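Local coordinates for immunoreactive 84kD antigen PG93 (Porphyromonas gingivalis, PDB 5M11), which serves as an essential surface component of the type IX secretion system and binds zinc and calcium ions, at residues 16-21 and 312-317; 631-636 and 651-656; 339-344 and 355-360. All blocks are in the same frame, centred on the assembly; numbering follows the deposited sequence.

Overall arrangement
The chain begins with strand 13-16, which joins the last blade of the second beta-propeller, and then passes through 16-21 into the first propeller. Interaction 1 closes the long loop, 290 residues, where 312-317 returns beside this outgoing connection. Interaction 3 follows in the first blade of the second propeller, closing a short hairpin. Interaction 2 comes last, linking the entry to strand 636-642 with the neighbouring strands of the final blade. The three contacts follow in series, neither nesting nor crossing. Interaction 1 touches both others: Leu-16 pairs with Leu-656 of interaction 2, and Asp-315 shares a zinc ion with His-340 of interaction 3. Interactions 2 and 3 remain about 10 Å apart at their nearest atoms.

Interaction 1 (16-21 and 312-317); sequences LLAIHK and GDNDFY. With ZN (zinc ion), chain H.
With CG of Asn-314 set opposite its own carbonyl carbon (chi1 -56°), the amide swings across to the backbone of Leu-17 and Ala-18. Its OD1 receives the N-H of Ala-18 at 2.8 Å, in the carbonyl plane and on a lone pair, with a moderately bent N-H...O angle of 150°. Asparagine suits the place because a short amide can offer a carbonyl to the N-H of a loop residue just past strand 13-16. The methyl of Ala-18 stands off one face of the same amide, its CB 3.8 Å from CG of Asn-314, while Leu-17 crosses the amide at about a right angle, CD2 to OD1 3.8 Å. Farther along, His-20 extends its ring toward Gly-312, whose carbonyl O approaches CD2 obliquely at 3.5 Å; CB of Lys-21 lies over one ring face. Asp-313 turns away to a salt bridge with Lys-345. One residue beyond Asn-314, Asp-315 binds zinc through OD2 at 2.1 Å, a site shared with His-340. The contact sits at the junction between two beta-propellers, where the outgoing and returning connections run side by side, next to a zinc site.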
loop_
_atom_site.group_PDB
_atom_site.type_symbol
_atom_site.label_atom_id
_atom_site.label_comp_id
_atom_site.label_asym_id
_atom_site.label_seq_id
_atom_site.Cartn_x
_atom_site.Cartn_y
_atom_site.Cartn_z
ATOM N N LEU A 16 -4.593 4.234 -5.350
ATOM C CA LEU A 16 -5.032 5.342 -4.502
ATOM C C LEU A 16 -3.974 5.559 -3.378
ATOM O O LEU A 16 -4.142 5.192 -2.199
ATOM C CB LEU A 16 -6.457 5.046 -3.979
ATOM C CG LEU A 16 -7.591 5.071 -5.039
ATOM C CD1 LEU A 16 -8.776 4.316 -4.571
ATOM C CD2 LEU A 16 -8.066 6.513 -5.328
ATOM N N LEU A 17 -2.844 6.128 -3.809
ATOM C CA LEU A 17 -1.652 6.332 -2.996
ATOM C C LEU A 17 -1.622 7.702 -2.332
ATOM O O LEU A 17 -2.230 8.650 -2.831
ATOM C CB LEU A 17 -0.373 6.095 -3.844
ATOM C CG LEU A 17 -0.157 4.626 -4.297
ATOM C CD1 LEU A 17 1.075 4.467 -5.130
ATOM C CD2 LEU A 17 -0.089 3.658 -3.108
ATOM N N ALA A 18 -0.919 7.771 -1.181
ATOM C CA ALA A 18 -0.749 8.938 -0.329
ATOM C C ALA A 18 0.537 9.770 -0.649
ATOM O O ALA A 18 1.602 9.220 -0.955
ATOM C CB ALA A 18 -0.720 8.492 1.122
ATOM N N ILE A 19 0.424 11.106 -0.523
ATOM C CA ILE A 19 1.559 11.997 -0.740
ATOM C C ILE A 19 2.133 12.290 0.671
ATOM O O ILE A 19 3.070 11.594 1.080
ATOM C CB ILE A 19 1.151 13.217 -1.617
ATOM C CG1 ILE A 19 1.163 12.804 -3.113
ATOM C CG2 ILE A 19 2.034 14.438 -1.404
ATOM C CD1 ILE A 19 -0.197 12.348 -3.661
ATOM N N HIS A 20 1.524 13.201 1.443
ATOM C CA HIS A 20 1.899 13.504 2.829
ATOM C C HIS A 20 3.450 13.919 2.963
ATOM O O HIS A 20 3.846 14.957 2.409
ATOM C CB HIS A 20 1.456 12.298 3.735
ATOM C CG HIS A 20 1.769 12.351 5.206
ATOM N ND1 HIS A 20 2.065 13.539 5.857
ATOM C CD2 HIS A 20 1.829 11.337 6.102
ATOM C CE1 HIS A 20 2.313 13.205 7.111
ATOM N NE2 HIS A 20 2.181 11.893 7.305
ATOM N N LYS A 21 4.279 13.129 3.698
ATOM C CA LYS A 21 5.668 13.399 4.104
ATOM C C LYS A 21 6.687 13.459 2.949
ATOM O O LYS A 21 7.302 12.440 2.641
ATOM C CB LYS A 21 6.100 12.332 5.131
ATOM C CG LYS A 21 7.311 12.680 5.986
ATOM C CD LYS A 21 7.707 11.462 6.800
ATOM C CE LYS A 21 9.075 11.562 7.418
ATOM N NZ LYS A 21 9.595 10.215 7.780
ATOM N N GLY A 312 -4.600 9.634 4.033
ATOM C CA GLY A 312 -3.712 10.185 5.055
ATOM C C GLY A 312 -2.374 9.469 5.117
ATOM O O GLY A 312 -1.340 10.100 5.338
ATOM N N ASP A 313 -2.406 8.129 4.920
ATOM C CA ASP A 313 -1.282 7.188 4.851
ATOM C C ASP A 313 -1.687 6.012 3.944
ATOM O O ASP A 313 -2.818 5.983 3.458
ATOM C CB ASP A 313 -0.823 6.718 6.249
ATOM C CG ASP A 313 -1.889 6.177 7.185
ATOM O OD1 ASP A 313 -1.779 6.417 8.411
ATOM O OD2 ASP A 313 -2.790 5.454 6.707
ATOM N N ASN A 314 -0.770 5.073 3.681
ATOM C CA ASN A 314 -1.063 3.934 2.805
ATOM C C ASN A 314 -1.329 2.664 3.627
ATOM O O ASN A 314 -1.017 1.556 3.163
ATOM C CB ASN A 314 0.085 3.703 1.819
ATOM C CG ASN A 314 0.457 4.895 0.972
ATOM O OD1 ASN A 314 -0.378 5.469 0.273
ATOM N ND2 ASN A 314 1.744 5.214 0.932
ATOM N N ASP A 315 -1.950 2.827 4.832
ATOM C CA ASP A 315 -2.215 1.721 5.763
ATOM C C ASP A 315 -3.706 1.333 5.802
ATOM O O ASP A 315 -4.546 2.102 6.246
ATOM C CB ASP A 315 -1.703 2.057 7.174
ATOM C CG ASP A 315 -0.263 2.529 7.297
ATOM O OD1 ASP A 315 0.346 2.877 6.261
ATOM O OD2 ASP A 315 0.236 2.613 8.433
ATOM N N PHE A 316 -4.026 0.129 5.319
ATOM C CA PHE A 316 -5.401 -0.356 5.250
ATOM C C PHE A 316 -5.484 -1.693 5.987
ATOM O O PHE A 316 -5.612 -2.763 5.380
ATOM C CB PHE A 316 -5.892 -0.418 3.781
ATOM C CG PHE A 316 -5.889 0.963 3.152
ATOM C CD1 PHE A 316 -7.057 1.716 3.089
ATOM C CD2 PHE A 316 -4.697 1.549 2.713
ATOM C CE1 PHE A 316 -7.036 3.023 2.593
ATOM C CE2 PHE A 316 -4.674 2.863 2.251
ATOM C CZ PHE A 316 -5.843 3.586 2.181
ATOM N N TYR A 317 -5.354 -1.602 7.329
ATOM C CA TYR A 317 -5.437 -2.713 8.265
ATOM C C TYR A 317 -6.849 -3.281 8.180
ATOM O O TYR A 317 -7.031 -4.495 8.054
ATOM C CB TYR A 317 -5.091 -2.238 9.698
ATOM C CG TYR A 317 -5.221 -3.340 10.725
ATOM C CD1 TYR A 317 -4.171 -4.220 10.970
ATOM C CD2 TYR A 317 -6.428 -3.559 11.393
ATOM C CE1 TYR A 317 -4.309 -5.283 11.860
ATOM C CE2 TYR A 317 -6.587 -4.636 12.262
ATOM C CZ TYR A 317 -5.519 -5.489 12.505
ATOM O OH TYR A 317 -5.652 -6.538 13.388
HETATM ZN ZN ZN H . 2.021 3.348 9.259
#

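Interaction 2 (631-636 and 651-656); sequences LLSNNI and GTADGL. With CA (calcium ion), chain L.
The flat amide of Asn-635 has the methyl of Ala-653 over one face, with ND2 4.2 Å from that CB, whereas OD2 of the Asp-654 carboxylate lies 3.5 Å from CB of Ser-633. A calcium ion, tilted out of the carboxylate plane on the same side as this serine CB, is bound by OD2 at 2.4 Å. The setting is the closing blade of a beta-propeller: Thr-652 to Gly-655 form a type I turn between strands 647-652 and 655-660, while the loop segment 631-636 leads into the adjoining strand 636-642. Ile-636 and Thr-652 form an antiparallel, non-hydrogen-bonded pair, and just beyond it the N-H of Ala-653 bonds to the backbone O of Asn-635 at 2.8 Å. Ser-633 makes an ST turn in this loop, its OG accepting from the N of Asn-635. Thr-652 serves both polar and apolar needs. Its OG1 sits between the backbone N and the carbonyl carbon (chi1 67°), which lets the hydroxyl reach the O of Gly-655, while CG2 faces an apolar patch of Leu-631 and Ile-636, 3.9 Å from CD1 of Leu-631. CD1 of Leu-632 packs against the turn, 3.7 Å from the backbone O of Asp-654. Glycine suits position 655: its backbone angles (phi 113°, psi 176°) leave little room beside the carbonyl of Asp-654. The O of Gly-655 is gripped by two donors of one residue, the backbone N of Thr-652 and its hydroxyl OG1, the latter at 2.7 Å on a lone pair.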
loop_
_atom_site.group_PDB
_atom_site.type_symbol
_atom_site.label_atom_id
_atom_site.label_comp_id
_atom_site.label_asym_id
_atom_site.label_seq_id
_atom_site.Cartn_x
_atom_site.Cartn_y
_atom_site.Cartn_z
ATOM N N LEU A 631 -1.086 -5.441 -9.563
ATOM C CA LEU A 631 -1.191 -5.567 -8.100
ATOM C C LEU A 631 0.138 -5.166 -7.414
ATOM O O LEU A 631 1.217 -5.676 -7.755
ATOM C CB LEU A 631 -1.616 -6.995 -7.701
ATOM C CG LEU A 631 -1.910 -7.277 -6.226
ATOM C CD1 LEU A 631 -3.249 -6.713 -5.799
ATOM C CD2 LEU A 631 -1.922 -8.750 -5.962
ATOM N N LEU A 632 0.044 -4.181 -6.492
ATOM C CA LEU A 632 1.181 -3.569 -5.781
ATOM C C LEU A 632 1.958 -4.567 -4.893
ATOM O O LEU A 632 3.194 -4.526 -4.879
ATOM C CB LEU A 632 0.715 -2.360 -4.945
ATOM C CG LEU A 632 0.406 -1.072 -5.718
ATOM C CD1 LEU A 632 -0.280 -0.053 -4.825
ATOM C CD2 LEU A 632 1.675 -0.458 -6.310
ATOM N N SER A 633 1.243 -5.448 -4.165
ATOM C CA SER A 633 1.859 -6.423 -3.277
ATOM C C SER A 633 1.048 -7.708 -3.223
ATOM O O SER A 633 -0.185 -7.655 -3.283
ATOM C CB SER A 633 1.995 -5.838 -1.875
ATOM O OG SER A 633 2.443 -6.793 -0.929
ATOM N N ASN A 634 1.740 -8.865 -3.076
ATOM C CA ASN A 634 1.088 -10.176 -2.920
ATOM C C ASN A 634 0.514 -10.329 -1.494
ATOM O O ASN A 634 -0.273 -11.245 -1.259
ATOM C CB ASN A 634 2.054 -11.336 -3.232
ATOM C CG ASN A 634 2.460 -11.470 -4.684
ATOM O OD1 ASN A 634 1.683 -11.195 -5.606
ATOM N ND2 ASN A 634 3.679 -11.955 -4.915
ATOM N N ASN A 635 0.922 -9.445 -0.547
ATOM C CA ASN A 635 0.429 -9.442 0.825
ATOM C C ASN A 635 -0.686 -8.382 0.934
ATOM O O ASN A 635 -0.415 -7.173 0.983
ATOM C CB ASN A 635 1.568 -9.227 1.843
ATOM C CG ASN A 635 1.166 -9.237 3.315
ATOM O OD1 ASN A 635 0.007 -9.492 3.706
ATOM N ND2 ASN A 635 2.133 -8.946 4.175
ATOM N N ILE A 636 -1.952 -8.871 0.910
ATOM C CA ILE A 636 -3.183 -8.084 0.988
ATOM C C ILE A 636 -3.727 -8.193 2.403
ATOM O O ILE A 636 -3.924 -9.296 2.900
ATOM C CB ILE A 636 -4.234 -8.528 -0.077
ATOM C CG1 ILE A 636 -3.600 -8.671 -1.480
ATOM C CG2 ILE A 636 -5.466 -7.568 -0.091
ATOM C CD1 ILE A 636 -4.411 -9.468 -2.452
ATOM N N GLY A 651 -6.678 -3.361 -0.188
ATOM C CA GLY A 651 -5.726 -2.797 0.753
ATOM C C GLY A 651 -4.479 -3.648 0.816
ATOM O O GLY A 651 -4.436 -4.595 1.601
ATOM N N THR A 652 -3.478 -3.384 -0.049
ATOM C CA THR A 652 -2.239 -4.183 -0.014
ATOM C C THR A 652 -1.307 -3.613 1.052
ATOM O O THR A 652 -1.507 -2.486 1.514
ATOM C CB THR A 652 -1.516 -4.303 -1.391
ATOM O OG1 THR A 652 -1.004 -3.038 -1.835
ATOM C CG2 THR A 652 -2.372 -4.957 -2.461
ATOM N N ALA A 653 -0.274 -4.380 1.418
ATOM C CA ALA A 653 0.722 -3.950 2.403
ATOM C C ALA A 653 1.475 -2.685 1.920
ATOM O O ALA A 653 2.026 -1.939 2.737
ATOM C CB ALA A 653 1.702 -5.088 2.676
ATOM N N ASP A 654 1.442 -2.438 0.593
ATOM C CA ASP A 654 2.068 -1.301 -0.077
ATOM C C ASP A 654 1.027 -0.263 -0.578
ATOM O O ASP A 654 1.324 0.506 -1.484
ATOM C CB ASP A 654 2.953 -1.795 -1.241
ATOM C CG ASP A 654 4.285 -2.352 -0.781
ATOM O OD1 ASP A 654 5.233 -1.553 -0.604
ATOM O OD2 ASP A 654 4.376 -3.585 -0.574
ATOM N N GLY A 655 -0.166 -0.233 0.014
ATOM C CA GLY A 655 -1.185 0.748 -0.354
ATOM C C GLY A 655 -2.458 0.284 -1.039
ATOM O O GLY A 655 -2.612 -0.885 -1.390
ATOM N N LEU A 656 -3.361 1.244 -1.268
ATOM C CA LEU A 656 -4.664 1.036 -1.868
ATOM C C LEU A 656 -4.649 0.976 -3.396
ATOM O O LEU A 656 -3.995 1.761 -4.091
ATOM C CB LEU A 656 -5.652 2.122 -1.413
ATOM C CG LEU A 656 -7.142 1.779 -1.524
ATOM C CD1 LEU A 656 -7.509 0.638 -0.604
ATOM C CD2 LEU A 656 -7.994 2.994 -1.246
HETATM CA CA CA L . 6.488 -4.378 -1.395
#

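Interaction 3 (339-344 and 355-360); sequences GHAGMV and FDKKTV. With ZN (zinc ion), chain H.
Lys-357 starts beside Gly-342, with CB of Lys-357 4.0 Å from O of Gly-342. CG lies anti to the backbone N (chi1 -173°) and the next two torsions are also roughly anti, so the chain runs out extended, bringing CD alongside the methyl of Ala-341, CD to CB 4.0 Å, before a bend at chi4 (82°) turns NZ to Ser-369 O and Asn-371 OD1. A long lysine fits because its aliphatic part can cover small residues while its charge finds oxygens in a neighbouring loop. The contact is the open end of the hairpin formed by strands 343-347 and 352-356, the outer two strands of a four-stranded propeller blade, where the last strand gives way to helix 357-364. Val-344 and Phe-355 make the antiparallel hydrogen-bonded pair: each N donates to the other's O, and the bond from Phe-355 N to Val-344 O measures 2.9 Å. Their side chains share one face of the sheet, and the edge of the Phe-355 ring meets the same carbonyl, CD2 to Val-344 O 3.9 Å. Phe-398 of the next blade packs edge-to-face with this ring, so a broad aromatic suits a buried seam between blades. On the opposite face Met-343 folds back over Asp-356, CE to CB 3.8 Å. Asp-356 occupies the N-cap position but makes no capping bond; instead its OD2 receives the hydroxyl OG1 of Thr-359 at 2.7 Å, from above the carboxylate plane. In 339-344, His-340 uses both ring nitrogens: ND1 donates to Ala-341 O at 3.1 Å in a bent bond, the oxygen tilted out of the ring plane, which probably helps to orient the ring, and NE2 binds zinc at 2.1 Å.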
loop_
_atom_site.group_PDB
_atom_site.type_symbol
_atom_site.label_atom_id
_atom_site.label_comp_id
_atom_site.label_asym_id
_atom_site.label_seq_id
_atom_site.Cartn_x
_atom_site.Cartn_y
_atom_site.Cartn_z
ATOM N N GLY A 339 1.530 2.278 19.574
ATOM C CA GLY A 339 2.224 3.500 19.193
ATOM C C GLY A 339 2.031 3.990 17.772
ATOM O O GLY A 339 2.632 5.009 17.401
ATOM N N HIS A 340 1.226 3.264 16.954
ATOM C CA HIS A 340 0.967 3.680 15.577
ATOM C C HIS A 340 -0.071 4.774 15.614
ATOM O O HIS A 340 -1.180 4.537 16.092
ATOM C CB HIS A 340 0.516 2.511 14.682
ATOM C CG HIS A 340 0.515 2.858 13.222
ATOM N ND1 HIS A 340 -0.444 3.695 12.676
ATOM C CD2 HIS A 340 1.372 2.484 12.243
ATOM C CE1 HIS A 340 -0.136 3.809 11.393
ATOM N NE2 HIS A 340 0.948 3.096 11.084
ATOM N N ALA A 341 0.292 5.982 15.144
ATOM C CA ALA A 341 -0.584 7.154 15.113
ATOM C C ALA A 341 -1.971 6.820 14.520
ATOM O O ALA A 341 -2.062 6.195 13.458
ATOM C CB ALA A 341 0.074 8.267 14.321
ATOM N N GLY A 342 -3.021 7.179 15.265
ATOM C CA GLY A 342 -4.409 6.953 14.881
ATOM C C GLY A 342 -4.732 7.672 13.591
ATOM O O GLY A 342 -4.265 8.806 13.380
ATOM N N MET A 343 -5.473 6.984 12.690
ATOM C CA MET A 343 -5.841 7.515 11.383
ATOM C C MET A 343 -7.098 6.818 10.845
ATOM O O MET A 343 -7.165 5.584 10.744
ATOM C CB MET A 343 -4.655 7.389 10.399
ATOM C CG MET A 343 -4.946 7.802 8.973
ATOM S SD MET A 343 -5.002 9.582 8.661
ATOM C CE MET A 343 -3.251 10.023 8.822
ATOM N N VAL A 344 -8.102 7.628 10.511
ATOM C CA VAL A 344 -9.347 7.149 9.931
ATOM C C VAL A 344 -9.440 7.820 8.552
ATOM O O VAL A 344 -9.244 9.032 8.427
ATOM C CB VAL A 344 -10.584 7.394 10.842
ATOM C CG1 VAL A 344 -11.853 6.866 10.197
ATOM C CG2 VAL A 344 -10.401 6.759 12.215
ATOM N N PHE A 355 -9.001 11.694 9.476
ATOM C CA PHE A 355 -9.020 11.988 10.907
ATOM C C PHE A 355 -7.748 11.409 11.494
ATOM O O PHE A 355 -7.683 10.205 11.713
ATOM C CB PHE A 355 -10.276 11.407 11.607
ATOM C CG PHE A 355 -11.604 11.847 11.036
ATOM C CD1 PHE A 355 -12.272 12.950 11.556
ATOM C CD2 PHE A 355 -12.185 11.160 9.975
ATOM C CE1 PHE A 355 -13.500 13.360 11.024
ATOM C CE2 PHE A 355 -13.403 11.580 9.434
ATOM C CZ PHE A 355 -14.057 12.673 9.967
ATOM N N ASP A 356 -6.714 12.241 11.673
ATOM C CA ASP A 356 -5.430 11.798 12.213
ATOM C C ASP A 356 -5.357 12.029 13.726
ATOM O O ASP A 356 -6.293 12.581 14.323
ATOM C CB ASP A 356 -4.247 12.480 11.490
ATOM C CG ASP A 356 -4.353 13.988 11.323
ATOM O OD1 ASP A 356 -3.514 14.716 11.916
ATOM O OD2 ASP A 356 -5.235 14.438 10.553
ATOM N N LYS A 357 -4.238 11.576 14.335
ATOM C CA LYS A 357 -3.913 11.640 15.765
ATOM C C LYS A 357 -4.148 13.042 16.345
ATOM O O LYS A 357 -4.868 13.158 17.324
ATOM C CB LYS A 357 -2.452 11.186 15.983
ATOM C CG LYS A 357 -2.004 11.031 17.433
ATOM C CD LYS A 357 -0.585 10.474 17.530
ATOM C CE LYS A 357 0.135 10.880 18.797
ATOM N NZ LYS A 357 -0.228 10.027 19.955
ATOM N N LYS A 358 -3.598 14.094 15.714
ATOM C CA LYS A 358 -3.684 15.486 16.180
ATOM C C LYS A 358 -5.106 16.062 16.079
ATOM O O LYS A 358 -5.597 16.589 17.073
ATOM C CB LYS A 358 -2.679 16.381 15.435
ATOM C CG LYS A 358 -1.213 15.916 15.551
ATOM C CD LYS A 358 -0.486 16.457 16.795
ATOM C CE LYS A 358 0.891 15.859 16.982
ATOM N NZ LYS A 358 1.901 16.471 16.077
ATOM N N THR A 359 -5.769 15.933 14.916
ATOM C CA THR A 359 -7.146 16.392 14.661
ATOM C C THR A 359 -8.127 15.913 15.749
ATOM O O THR A 359 -8.811 16.738 16.352
ATOM C CB THR A 359 -7.636 15.862 13.286
ATOM O OG1 THR A 359 -6.600 15.958 12.314
ATOM C CG2 THR A 359 -8.883 16.570 12.788
ATOM N N VAL A 360 -8.191 14.574 15.976
ATOM C CA VAL A 360 -9.102 13.906 16.911
ATOM C C VAL A 360 -8.825 14.353 18.349
ATOM O O VAL A 360 -9.770 14.668 19.082
ATOM C CB VAL A 360 -9.036 12.368 16.738
ATOM C CG1 VAL A 360 -9.795 11.634 17.842
ATOM C CG2 VAL A 360 -9.581 11.966 15.374
HETATM ZN ZN ZN H . 2.021 3.348 9.259
#